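Local coordinates for acyl-CoA dehydrogenase family protein (PDB 2OKU), which is probably an FAD-dependent acyl-CoA dehydrogenase, represented by its all-helical C-terminal domain, at residues E21-E26 and F77-M82; P29-M34 and A84-D89; T13-I18 and R40-A45. All blocks are in the same frame, centred on the assembly; numbering follows the deposited sequence.

Contact 1 (E21-E26 and F77-M82)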
loop_
_atom_site.group_PDB
_atom_site.type_symbol
_atom_site.label_atom_id
_atom_site.label_comp_id
_atom_site.label_asym_id
_atom_site.label_seq_id
_atom_site.Cartn_x
_atom_site.Cartn_y
_atom_site.Cartn_z
ATOM N N GLU A 21 -3.580 11.067 -14.707
ATOM C CA GLU A 21 -4.147 11.661 -13.501
ATOM C C GLU A 21 -3.149 11.727 -12.344
ATOM O O GLU A 21 -2.806 12.816 -11.874
ATOM C CB GLU A 21 -5.397 10.909 -13.029
ATOM C CG GLU A 21 -6.030 11.541 -11.795
ATOM C CD GLU A 21 -7.301 10.831 -11.302
ATOM O OE1 GLU A 21 -7.891 10.058 -12.074
ATOM O OE2 GLU A 21 -7.707 11.092 -10.143
ATOM N N TYR A 22 -2.707 10.577 -11.850
ATOM C CA TYR A 22 -1.940 10.596 -10.592
ATOM C C TYR A 22 -0.601 11.323 -10.732
ATOM O O TYR A 22 -0.187 12.062 -9.830
ATOM C CB TYR A 22 -1.707 9.197 -10.062
ATOM C CG TYR A 22 -2.931 8.380 -9.764
ATOM C CD1 TYR A 22 -4.132 8.966 -9.376
ATOM C CD2 TYR A 22 -2.885 6.987 -9.855
ATOM C CE1 TYR A 22 -5.255 8.192 -9.109
ATOM C CE2 TYR A 22 -3.999 6.211 -9.564
ATOM C CZ TYR A 22 -5.179 6.813 -9.186
ATOM O OH TYR A 22 -6.282 6.028 -8.900
ATOM N N GLN A 23 0.089 11.099 -11.841
ATOM C CA GLN A 23 1.373 11.767 -12.061
ATOM C C GLN A 23 1.222 13.272 -12.350
ATOM O O GLN A 23 2.223 13.986 -12.397
ATOM C CB GLN A 23 2.152 11.097 -13.192
ATOM C CG GLN A 23 2.865 9.781 -12.771
ATOM C CD GLN A 23 4.119 10.082 -11.952
ATOM O OE1 GLN A 23 4.897 10.959 -12.327
ATOM N NE2 GLN A 23 4.321 9.363 -10.840
ATOM N N GLN A 24 -0.006 13.735 -12.569
ATOM C CA GLN A 24 -0.278 15.165 -12.793
ATOM C C GLN A 24 -0.571 15.917 -11.497
ATOM O O GLN A 24 -0.795 17.128 -11.522
ATOM C CB GLN A 24 -1.449 15.344 -13.762
ATOM C CG GLN A 24 -1.315 14.610 -15.083
ATOM C CD GLN A 24 -0.096 15.010 -15.857
ATOM O OE1 GLN A 24 0.343 16.159 -15.798
ATOM N NE2 GLN A 24 0.465 14.062 -16.608
ATOM N N THR A 25 -0.608 15.197 -10.372
ATOM C CA THR A 25 -0.826 15.776 -9.075
ATOM C C THR A 25 0.345 16.664 -8.739
ATOM O O THR A 25 1.498 16.239 -8.842
ATOM C CB THR A 25 -0.901 14.712 -7.980
ATOM O OG1 THR A 25 -1.794 13.686 -8.396
ATOM C CG2 THR A 25 -1.365 15.305 -6.651
ATOM N N GLU A 26 0.040 17.890 -8.339
ATOM C CA GLU A 26 1.065 18.842 -7.922
ATOM C C GLU A 26 1.461 18.459 -6.512
ATOM O O GLU A 26 0.601 18.403 -5.635
ATOM C CB GLU A 26 0.489 20.267 -7.971
ATOM C CG GLU A 26 1.390 21.336 -7.373
ATOM C CD GLU A 26 0.851 22.762 -7.517
ATOM O OE1 GLU A 26 -0.284 23.048 -7.040
ATOM O OE2 GLU A 26 1.589 23.610 -8.083
ATOM N N PHE A 77 -0.749 1.018 -6.081
ATOM C CA PHE A 77 -0.820 1.147 -4.618
ATOM C C PHE A 77 0.085 2.279 -4.166
ATOM O O PHE A 77 -0.306 3.097 -3.330
ATOM C CB PHE A 77 -0.406 -0.159 -3.951
ATOM C CG PHE A 77 -1.461 -1.260 -3.978
ATOM C CD1 PHE A 77 -2.641 -1.167 -4.716
ATOM C CD2 PHE A 77 -1.224 -2.434 -3.265
ATOM C CE1 PHE A 77 -3.577 -2.199 -4.701
ATOM C CE2 PHE A 77 -2.142 -3.475 -3.264
ATOM C CZ PHE A 77 -3.319 -3.367 -3.984
ATOM N N GLY A 78 1.293 2.334 -4.729
ATOM C CA GLY A 78 2.288 3.342 -4.346
ATOM C C GLY A 78 1.769 4.745 -4.582
ATOM O O GLY A 78 1.953 5.672 -3.758
ATOM N N HIS A 79 1.081 4.916 -5.714
ATOM C CA HIS A 79 0.436 6.203 -5.999
ATOM C C HIS A 79 -0.660 6.533 -4.997
ATOM O O HIS A 79 -0.757 7.681 -4.595
ATOM C CB HIS A 79 -0.116 6.246 -7.421
ATOM C CG HIS A 79 0.924 6.511 -8.468
ATOM N ND1 HIS A 79 1.618 5.500 -9.087
ATOM C CD2 HIS A 79 1.397 7.668 -8.987
ATOM C CE1 HIS A 79 2.477 6.024 -9.949
ATOM N NE2 HIS A 79 2.358 7.343 -9.915
ATOM N N LEU A 80 -1.484 5.553 -4.592
ATOM C CA LEU A 80 -2.543 5.833 -3.622
ATOM C C LEU A 80 -1.957 6.326 -2.311
ATOM O O LEU A 80 -2.476 7.259 -1.679
ATOM C CB LEU A 80 -3.412 4.606 -3.379
ATOM C CG LEU A 80 -4.087 4.027 -4.604
ATOM C CD1 LEU A 80 -4.836 2.733 -4.238
ATOM C CD2 LEU A 80 -5.038 5.053 -5.227
ATOM N N LEU A 81 -0.839 5.726 -1.923
ATOM C CA LEU A 81 -0.157 6.117 -0.691
ATOM C C LEU A 81 0.552 7.481 -0.832
ATOM O O LEU A 81 0.529 8.293 0.090
ATOM C CB LEU A 81 0.805 5.003 -0.249
ATOM C CG LEU A 81 0.182 3.624 -0.069
ATOM C CD1 LEU A 81 1.264 2.671 0.595
ATOM C CD2 LEU A 81 -1.149 3.649 0.700
HETATM N N MSE A 82 1.133 7.747 -1.994
HETATM C CA MSE A 82 1.676 9.085 -2.291
HETATM C C MSE A 82 0.585 10.157 -2.139
HETATM O O MSE A 82 0.820 11.219 -1.588
HETATM C CB MSE A 82 2.267 9.130 -3.706
HETATM C CG MSE A 82 3.336 10.174 -3.997
HETATM SE SE MSE A 82 3.078 10.969 -5.789
HETATM C CE MSE A 82 1.639 11.706 -4.801
#

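Contact 2 (P29-M34 and A84-D89)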
loop_
_atom_site.group_PDB
_atom_site.type_symbol
_atom_site.label_atom_id
_atom_site.label_comp_id
_atom_site.label_asym_id
_atom_site.label_seq_id
_atom_site.Cartn_x
_atom_site.Cartn_y
_atom_site.Cartn_z
ATOM N N PRO A 29 8.026 19.687 -2.892
ATOM C CA PRO A 29 9.346 19.098 -3.163
ATOM C C PRO A 29 9.652 17.840 -2.351
ATOM O O PRO A 29 10.314 16.942 -2.850
ATOM C CB PRO A 29 10.314 20.220 -2.774
ATOM C CG PRO A 29 9.538 21.470 -3.015
ATOM C CD PRO A 29 8.123 21.139 -2.631
ATOM N N GLU A 30 9.178 17.781 -1.115
ATOM C CA GLU A 30 9.447 16.644 -0.241
ATOM C C GLU A 30 8.885 15.326 -0.756
ATOM O O GLU A 30 9.409 14.266 -0.426
ATOM C CB GLU A 30 8.922 16.917 1.164
ATOM C CG GLU A 30 7.422 17.162 1.244
ATOM C CD GLU A 30 7.053 18.320 2.156
ATOM O OE1 GLU A 30 7.978 19.011 2.630
ATOM O OE2 GLU A 30 5.841 18.545 2.382
ATOM N N LEU A 31 7.835 15.402 -1.577
ATOM C CA LEU A 31 7.200 14.202 -2.140
ATOM C C LEU A 31 7.612 13.966 -3.607
ATOM O O LEU A 31 7.301 12.920 -4.214
ATOM C CB LEU A 31 5.675 14.365 -1.989
ATOM C CG LEU A 31 4.812 13.157 -1.730
ATOM C CD1 LEU A 31 5.371 12.245 -0.617
ATOM C CD2 LEU A 31 3.345 13.611 -1.453
ATOM N N GLN A 32 8.317 14.929 -4.188
ATOM C CA GLN A 32 8.722 14.830 -5.578
ATOM C C GLN A 32 9.584 13.578 -5.871
ATOM O O GLN A 32 9.374 12.912 -6.875
ATOM C CB GLN A 32 9.401 16.126 -6.039
ATOM C CG GLN A 32 9.769 16.188 -7.521
ATOM C CD GLN A 32 8.563 16.136 -8.458
ATOM O OE1 GLN A 32 7.503 16.652 -8.136
ATOM N NE2 GLN A 32 8.733 15.514 -9.627
ATOM N N PRO A 33 10.562 13.257 -5.000
ATOM C CA PRO A 33 11.308 12.016 -5.259
ATOM C C PRO A 33 10.418 10.776 -5.300
ATOM O O PRO A 33 10.607 9.916 -6.175
ATOM C CB PRO A 33 12.321 11.961 -4.100
ATOM C CG PRO A 33 12.530 13.430 -3.742
ATOM C CD PRO A 33 11.115 13.991 -3.845
HETATM N N MSE A 34 9.431 10.700 -4.408
HETATM C CA MSE A 34 8.521 9.582 -4.431
HETATM C C MSE A 34 7.723 9.554 -5.729
HETATM O O MSE A 34 7.552 8.494 -6.311
HETATM C CB MSE A 34 7.562 9.562 -3.239
HETATM C CG MSE A 34 6.640 8.355 -3.284
HETATM SE SE MSE A 34 5.631 8.195 -1.578
HETATM C CE MSE A 34 4.837 6.402 -1.933
ATOM N N ALA A 84 -2.103 9.986 -0.315
ATOM C CA ALA A 84 -2.364 10.121 1.116
ATOM C C ALA A 84 -1.338 11.025 1.805
ATOM O O ALA A 84 -1.708 11.879 2.629
ATOM C CB ALA A 84 -2.424 8.759 1.789
ATOM N N ALA A 85 -0.057 10.839 1.473
ATOM C CA ALA A 85 1.024 11.655 2.032
ATOM C C ALA A 85 0.993 13.092 1.527
ATOM O O ALA A 85 1.421 13.999 2.231
ATOM C CB ALA A 85 2.403 11.017 1.737
ATOM N N ASN A 86 0.505 13.307 0.309
ATOM C CA ASN A 86 0.312 14.668 -0.196
ATOM C C ASN A 86 -0.772 15.406 0.598
ATOM O O ASN A 86 -0.650 16.597 0.901
ATOM C CB ASN A 86 -0.038 14.604 -1.688
ATOM C CG ASN A 86 -0.212 15.971 -2.316
ATOM O OD1 ASN A 86 0.679 16.811 -2.243
ATOM N ND2 ASN A 86 -1.368 16.195 -2.956
ATOM N N ASP A 87 -1.834 14.692 0.948
ATOM C CA ASP A 87 -2.906 15.259 1.760
ATOM C C ASP A 87 -2.472 15.484 3.213
ATOM O O ASP A 87 -2.911 16.449 3.834
ATOM C CB ASP A 87 -4.142 14.363 1.713
ATOM C CG ASP A 87 -4.882 14.452 0.391
ATOM O OD1 ASP A 87 -4.595 15.364 -0.429
ATOM O OD2 ASP A 87 -5.743 13.584 0.155
ATOM N N ASP A 88 -1.615 14.618 3.746
ATOM C CA ASP A 88 -1.067 14.784 5.106
ATOM C C ASP A 88 0.371 14.304 5.173
ATOM O O ASP A 88 0.624 13.098 5.199
ATOM C CB ASP A 88 -1.910 14.032 6.143
ATOM C CG ASP A 88 -1.492 14.344 7.593
ATOM O OD1 ASP A 88 -0.360 14.845 7.835
ATOM O OD2 ASP A 88 -2.326 14.118 8.509
ATOM N N ASP A 89 1.305 15.249 5.223
ATOM C CA ASP A 89 2.742 14.945 5.170
ATOM C C ASP A 89 3.195 14.117 6.380
ATOM O O ASP A 89 4.270 13.536 6.340
ATOM C CB ASP A 89 3.561 16.252 5.045
ATOM C CG ASP A 89 5.075 16.018 5.032
ATOM O OD1 ASP A 89 5.618 15.563 3.991
ATOM O OD2 ASP A 89 5.726 16.299 6.067
HETATM O O HOH W 1 8.091 17.331 5.395
#

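Contact 3 (T13-I18 and R40-A45)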
loop_
_atom_site.group_PDB
_atom_site.type_symbol
_atom_site.label_atom_id
_atom_site.label_comp_id
_atom_site.label_asym_id
_atom_site.label_seq_id
_atom_site.Cartn_x
_atom_site.Cartn_y
_atom_site.Cartn_z
ATOM N N THR A 13 -4.636 0.005 -18.597
ATOM C CA THR A 13 -5.589 1.019 -18.143
ATOM C C THR A 13 -5.128 1.741 -16.859
ATOM O O THR A 13 -5.315 2.959 -16.727
ATOM C CB THR A 13 -6.992 0.406 -17.919
ATOM O OG1 THR A 13 -6.919 -0.563 -16.887
ATOM C CG2 THR A 13 -7.563 -0.248 -19.216
ATOM N N TYR A 14 -4.493 1.020 -15.926
ATOM C CA TYR A 14 -3.951 1.681 -14.734
ATOM C C TYR A 14 -2.712 2.510 -15.033
ATOM O O TYR A 14 -2.480 3.540 -14.400
ATOM C CB TYR A 14 -3.575 0.684 -13.654
ATOM C CG TYR A 14 -4.714 0.053 -12.922
ATOM C CD1 TYR A 14 -5.424 0.767 -11.956
ATOM C CD2 TYR A 14 -5.081 -1.265 -13.163
ATOM C CE1 TYR A 14 -6.463 0.172 -11.245
ATOM C CE2 TYR A 14 -6.114 -1.865 -12.465
ATOM C CZ TYR A 14 -6.795 -1.151 -11.507
ATOM O OH TYR A 14 -7.822 -1.760 -10.814
ATOM N N ILE A 15 -1.912 2.037 -15.974
ATOM C CA ILE A 15 -0.739 2.779 -16.449
ATOM C C ILE A 15 -1.185 4.140 -17.002
ATOM O O ILE A 15 -0.571 5.180 -16.712
ATOM C CB ILE A 15 0.035 1.950 -17.528
ATOM C CG1 ILE A 15 0.502 0.567 -16.999
ATOM C CG2 ILE A 15 1.227 2.775 -18.141
ATOM C CD1 ILE A 15 1.193 0.581 -15.702
ATOM N N ALA A 16 -2.282 4.136 -17.773
ATOM C CA ALA A 16 -2.846 5.372 -18.346
ATOM C C ALA A 16 -3.366 6.290 -17.234
ATOM O O ALA A 16 -3.084 7.500 -17.249
ATOM C CB ALA A 16 -3.954 5.058 -19.371
ATOM N N ARG A 17 -4.070 5.732 -16.248
ATOM C CA ARG A 17 -4.575 6.552 -15.140
ATOM C C ARG A 17 -3.417 7.177 -14.321
ATOM O O ARG A 17 -3.457 8.380 -13.937
ATOM C CB ARG A 17 -5.525 5.774 -14.219
ATOM C CG ARG A 17 -6.147 6.719 -13.194
ATOM C CD ARG A 17 -7.309 6.138 -12.455
ATOM N NE ARG A 17 -7.956 7.208 -11.693
ATOM C CZ ARG A 17 -8.943 7.025 -10.825
ATOM N NH1 ARG A 17 -9.431 5.815 -10.597
ATOM N NH2 ARG A 17 -9.437 8.071 -10.180
ATOM N N ILE A 18 -2.396 6.367 -14.067
ATOM C CA ILE A 18 -1.211 6.841 -13.396
ATOM C C ILE A 18 -0.622 8.038 -14.149
ATOM O O ILE A 18 -0.346 9.081 -13.555
ATOM C CB ILE A 18 -0.140 5.729 -13.288
ATOM C CG1 ILE A 18 -0.543 4.762 -12.144
ATOM C CG2 ILE A 18 1.270 6.374 -13.083
ATOM C CD1 ILE A 18 0.274 3.479 -12.083
ATOM N N ARG A 40 8.976 5.600 -12.413
ATOM C CA ARG A 40 9.880 4.521 -12.817
ATOM C C ARG A 40 9.242 3.140 -12.591
ATOM O O ARG A 40 9.368 2.260 -13.449
ATOM C CB ARG A 40 11.246 4.614 -12.111
ATOM C CG ARG A 40 12.107 5.775 -12.639
ATOM C CD ARG A 40 13.487 5.907 -11.942
ATOM N NE ARG A 40 14.245 4.652 -11.898
ATOM C CZ ARG A 40 15.088 4.194 -12.840
ATOM N NH1 ARG A 40 15.319 4.862 -13.981
ATOM N NH2 ARG A 40 15.706 3.027 -12.640
HETATM N N MSE A 41 8.574 2.949 -11.451
HETATM C CA MSE A 41 7.850 1.669 -11.193
HETATM C C MSE A 41 6.742 1.411 -12.230
HETATM O O MSE A 41 6.492 0.260 -12.621
HETATM C CB MSE A 41 7.237 1.648 -9.790
HETATM C CG MSE A 41 8.264 1.632 -8.691
HETATM SE SE MSE A 41 7.438 1.806 -6.945
HETATM C CE MSE A 41 6.585 0.047 -6.898
ATOM N N THR A 42 6.078 2.480 -12.667
ATOM C CA THR A 42 5.034 2.386 -13.695
ATOM C C THR A 42 5.647 1.951 -15.044
ATOM O O THR A 42 5.171 1.002 -15.672
ATOM C CB THR A 42 4.260 3.711 -13.826
ATOM O OG1 THR A 42 3.804 4.124 -12.534
ATOM C CG2 THR A 42 3.074 3.592 -14.783
ATOM N N ASP A 43 6.712 2.617 -15.466
ATOM C CA ASP A 43 7.414 2.228 -16.685
ATOM C C ASP A 43 7.908 0.769 -16.591
ATOM O O ASP A 43 7.851 0.054 -17.570
ATOM C CB ASP A 43 8.621 3.123 -16.966
ATOM C CG ASP A 43 8.261 4.596 -17.207
ATOM O OD1 ASP A 43 7.088 4.931 -17.454
ATOM O OD2 ASP A 43 9.196 5.428 -17.126
ATOM N N ARG A 44 8.414 0.363 -15.422
ATOM C CA ARG A 44 8.901 -1.020 -15.203
ATOM C C ARG A 44 7.777 -2.045 -15.370
ATOM O O ARG A 44 7.958 -3.082 -16.025
ATOM C CB ARG A 44 9.510 -1.167 -13.808
ATOM C CG ARG A 44 10.492 -2.292 -13.636
ATOM C CD ARG A 44 11.870 -1.664 -13.446
ATOM N NE ARG A 44 12.992 -2.591 -13.505
ATOM C CZ ARG A 44 13.450 -3.314 -12.500
ATOM N NH1 ARG A 44 12.850 -3.291 -11.311
ATOM N NH2 ARG A 44 14.519 -4.090 -12.707
ATOM N N ALA A 45 6.608 -1.748 -14.807
ATOM C CA ALA A 45 5.435 -2.617 -14.994
ATOM C C ALA A 45 5.038 -2.745 -16.483
ATOM O O ALA A 45 4.850 -3.832 -16.971
ATOM C CB ALA A 45 4.240 -2.095 -14.157
#

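Contact 1 (E21-E26 and F77-M82)
Gln23 and His79 meet through one nearly straight hydrogen bond: the amide NE2 of Gln23 donates to His79 NE2 over 3.0 Å, with an N-H...N angle of 176°. The donor comes in at the edge of the ring, slightly out of its plane, and the amide stands almost perpendicular to the imidazole. Beside this bond, Tyr22 CB packs 3.6 Å from His79 CD2. The two aromatic rings are roughly parallel, their planes 29° apart, but offset too far for a real stack. At the phenol end, Tyr22 OH lies 4.0 Å from Leu80 CD2. A bend at chi2 of Gln23 (-76°) swings its amide across to the histidine. Behind these side chains, a type I turn runs from Tyr22 to Thr25, and Tyr22 O accepts both Thr25 N and Thr25 OG1 from the same face, the hydroxyl at 2.7 Å. Further out, Gln23 NE2 also donates to Lys35 O, and Leu80 packs on Ala84 of the second subunit. His79 ND1 pairs with Ala75 O one helical turn back. With NE2 accepting and ND1 facing a carbonyl, the imidazole is probably neutral, carrying its proton on ND1, and is fixed in rotation from both nitrogens.

Contact 2 (P29-M34 and A84-D89)
Leu31 drives its branched end into the side of helix 58-87 where that helix nears its close. Leu31 CD2 lies 3.4 Å from the backbone N of Asn86 and also touches Asn86 CB. Leu31 CD1 sits 4.0 Å from Ala85 CB, so the two methyls straddle successive residues. To do this the leucine takes an uncommon shape, chi1 at -146° falling short of a fully staggered position. Met82, one turn before Asn86 on the same helix, also packs on Leu31. The contact belongs to the helical bundle of the acyl-CoA dehydrogenase C-terminal domain, at the end where the start of helix 32-53 meets the turn leading from helix 58-87 into helix 92-115. Toward solvent the chemistry becomes acidic. Glu30 has CG wedged between its backbone N and carbonyl carbon (chi1 60°) and a chain bent at chi2, which turns its carboxylate to Asp89. Asp89 comes from the opposite direction, its extended chi1 (178°) aiming OD1 at Glu30 OE2, 3.4 Å away. Two acceptors so close probably repel each other; the salt bridge from Arg92 NE to Asp89 OD1 would offset this. A water donates to Asp89 OD2 at 2.7 Å and, weakly, to Glu30 OE1.

Contact 3 (T13-I18 and R40-A45)
Thr42 stands between Ile15 and Ile18, and its chi1 of -52° sorts its two branches: CG2 points between the isoleucines, while OG1, next to the backbone N and bonded to Leu38 O one turn earlier in the same helix, also lies against Ile18. In Ile15, chi1 and a folded chi2 (-49°) curl CD1 round to Thr42 CG2, 3.7 Å away, the two side chains running past one another and pointing opposite ways. Ile15 CD1 also reaches Ala45 CB at 4.3 Å, one turn further along the partner helix. Ile18, by contrast, meets Thr42 tip to tip. Ile18 CG2 stands 3.4 Å from Thr42 OG1 and also touches Thr42 CG2. The extended arm of the same isoleucine brings Ile18 CD1 within 3.6 Å of Thr42 OG1. The threonine therefore acts here largely as an apolar residue: its buried hydroxyl is satisfied inside its own helix, which lets it lie against methyl groups. All four touching residues are buried, and the backbones come nearest at Ile15 and Thr42, their CA atoms 6.4 Å apart. The short axes of 13-18 and 40-45 run nearly antiparallel, at 157°, with a closest approach of 10.4 Å. A salt bridge from Asp43 to Arg19 links helix 32-53 back to helix 13-22, and one from Arg44 to Glu107 links it to helix 92-115. In the bundle, His79 of helix 58-87 packs against both Ile18 and Thr42, while helix 92-115 receives Met41 on Leu99 and Gln103, and Ala45 on Gln106.

How the contacts relate
Contact 3 lies deepest, about 6 Å from the centre of the chain, and is almost purely apolar. Contacts 1 and 2, centred about 13 and 19 Å out, are partly buried, and polar groups enter: a histidine-amide bond in the first, a hydrated acidic pair in the second. The three contacts together tie three helices pairwise: contact 1 joins helix 13-22, with Gln23 in the turn begun by Tyr22, to 58-87; contact 2 joins the residues running into 32-53 to the end of 58-87; contact 3 joins 13-22 to 32-53. His79 CE1 touches Ile18 CG2 of contact 3 at 3.4 Å, and Met82 O meets Leu31 CD2 of contact 2 at 3.5 Å. Contacts 2 and 3 do not touch.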